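Local coordinates for amidohydrolase (Thermotoga maritima, PDB 3OOQ), which probably hydrolyses a cyclic amide, possibly with allantoinase activity, as a TIM-barrel member of the amidohydrolase family, at residues P268-P273 with A302-H307. Sequence-based numbering, arbitrary orientation.
Sequences PVVVGP and ALMCDH
V269 O and A302 N open a parallel ladder of three backbone hydrogen bonds. A302 N donates its N-H to V269 O (3.1 Å), and A302 O accepts from V271 N (2.8 Å). V271 O takes M304 N in the straightest bond, 2.9 Å at 171°. A302 pairs both N and O with strand 269-271, while V271 bonds A302 through N and M304, just past strand 301-303, through O. Beta-branched valines suit this extended backbone. On one face CG1 of V270 meets the CE of selenomethionine M304 at 3.6 Å. With CG set between backbone N and carbonyl carbon (chi1 72°) and a bend at chi3, the M304 chain brings SE within 3.6 Å of G272 O and CE toward V270. On the other face V271 CG2 meets L303 CD1. G272 has to be glycine: a beta carbon would strike M304 O and jam against its own chain. Beyond it P273, joined by a cis peptide bond, lays its ring alongside D306, CD to CB 3.6 Å. Replacing P273 with an alanine would probably open a gap beside D306 and remove the bias toward the cis bond. Partners elsewhere satisfy further polar atoms: G272 O accepts from H251, M304 O from Q318, and C305 N donates to D61. Backbone bonds join L303 to I335, and P268 and V270 to I249, placing strand 269-271 between 247-249 and 301-303. Strands 269-271 and 301-303, linked through helix 290-297 as a beta-alpha-beta unit, are neighbouring staves of the TIM barrel; helix 338-343 packs on A302, helix 315-321 covers L303 and C305, and strand 54-64 lies against M304.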
loop_
_atom_site.group_PDB
_atom_site.type_symbol
_atom_site.label_atom_id
_atom_site.label_comp_id
_atom_site.label_asym_id
_atom_site.label_seq_id
_atom_site.Cartn_x
_atom_site.Cartn_y
_atom_site.Cartn_z
ATOM N N PRO F 268 12.779 -11.782 42.616
ATOM C CA PRO F 268 12.600 -10.383 42.937
ATOM C C PRO F 268 11.750 -9.702 41.875
ATOM O O PRO F 268 11.621 -10.221 40.745
ATOM C CB PRO F 268 14.028 -9.836 42.908
ATOM C CG PRO F 268 14.730 -10.707 41.909
ATOM C CD PRO F 268 14.120 -12.072 42.065
ATOM N N VAL F 269 11.192 -8.553 42.248
ATOM C CA VAL F 269 10.324 -7.779 41.387
ATOM C C VAL F 269 10.719 -6.309 41.442
ATOM O O VAL F 269 10.748 -5.710 42.520
ATOM C CB VAL F 269 8.851 -7.892 41.789
ATOM C CG1 VAL F 269 7.973 -7.166 40.767
ATOM C CG2 VAL F 269 8.436 -9.348 41.920
ATOM N N VAL F 270 11.044 -5.747 40.278
ATOM C CA VAL F 270 11.222 -4.306 40.138
ATOM C C VAL F 270 9.860 -3.709 39.806
ATOM O O VAL F 270 9.432 -3.726 38.647
ATOM C CB VAL F 270 12.272 -3.932 39.045
ATOM C CG1 VAL F 270 12.524 -2.445 39.056
ATOM C CG2 VAL F 270 13.603 -4.661 39.301
ATOM N N VAL F 271 9.177 -3.204 40.830
ATOM C CA VAL F 271 7.829 -2.643 40.674
ATOM C C VAL F 271 7.907 -1.230 40.089
ATOM O O VAL F 271 8.961 -0.586 40.128
ATOM C CB VAL F 271 6.991 -2.655 41.991
ATOM C CG1 VAL F 271 6.929 -4.046 42.590
ATOM C CG2 VAL F 271 7.572 -1.692 43.028
ATOM N N GLY F 272 6.789 -0.772 39.526
ATOM C CA GLY F 272 6.745 0.513 38.848
ATOM C C GLY F 272 6.819 0.327 37.339
ATOM O O GLY F 272 7.127 -0.769 36.864
ATOM N N PRO F 273 6.487 1.381 36.577
ATOM C CA PRO F 273 6.047 2.677 37.118
ATOM C C PRO F 273 4.663 2.567 37.791
ATOM O O PRO F 273 3.818 1.811 37.324
ATOM C CB PRO F 273 5.967 3.556 35.867
ATOM C CG PRO F 273 5.534 2.556 34.750
ATOM C CD PRO F 273 6.240 1.260 35.121
ATOM N N ALA F 302 12.336 -3.628 44.188
ATOM C CA ALA F 302 12.877 -2.292 43.976
ATOM C C ALA F 302 11.809 -1.481 43.265
ATOM O O ALA F 302 10.880 -2.038 42.659
ATOM C CB ALA F 302 14.136 -2.321 43.122
ATOM N N LEU F 303 11.948 -0.169 43.343
ATOM C CA LEU F 303 11.029 0.734 42.671
ATOM C C LEU F 303 11.700 1.456 41.498
ATOM O O LEU F 303 12.729 2.124 41.682
ATOM C CB LEU F 303 10.449 1.739 43.666
ATOM C CG LEU F 303 9.465 2.798 43.149
ATOM C CD1 LEU F 303 8.203 2.175 42.523
ATOM C CD2 LEU F 303 9.094 3.760 44.274
HETATM N N MSE F 304 11.088 1.343 40.311
HETATM C CA MSE F 304 11.543 2.045 39.104
HETATM C C MSE F 304 10.608 3.186 38.718
HETATM O O MSE F 304 9.418 3.158 39.031
HETATM C CB MSE F 304 11.658 1.080 37.907
HETATM C CG MSE F 304 10.310 0.609 37.344
HETATM SE SE MSE F 304 10.487 -0.170 35.571
HETATM C CE MSE F 304 10.516 -2.067 36.106
ATOM N N CYS F 305 11.160 4.168 38.006
ATOM C CA CYS F 305 10.365 5.165 37.301
ATOM C C CYS F 305 9.981 4.674 35.910
ATOM O O CYS F 305 9.081 5.239 35.273
ATOM C CB CYS F 305 11.166 6.465 37.165
ATOM S SG CYS F 305 11.296 7.363 38.721
ATOM N N ASP F 306 10.668 3.629 35.443
ATOM C CA ASP F 306 10.630 3.224 34.022
ATOM C C ASP F 306 10.842 4.441 33.114
ATOM O O ASP F 306 10.180 4.587 32.071
ATOM C CB ASP F 306 9.303 2.547 33.679
ATOM C CG ASP F 306 9.360 1.751 32.375
ATOM O OD1 ASP F 306 10.463 1.436 31.889
ATOM O OD2 ASP F 306 8.282 1.428 31.850
ATOM N N HIS F 307 11.770 5.310 33.504
ATOM C CA HIS F 307 12.028 6.544 32.751
ATOM C C HIS F 307 12.144 6.215 31.257
ATOM O O HIS F 307 12.907 5.323 30.910
ATOM C CB HIS F 307 13.306 7.206 33.274
ATOM C CG HIS F 307 13.686 8.456 32.545
ATOM N ND1 HIS F 307 13.502 9.713 33.082
ATOM C CD2 HIS F 307 14.261 8.640 31.333
ATOM C CE1 HIS F 307 13.951 10.620 32.230
ATOM N NE2 HIS F 307 14.419 9.994 31.162
#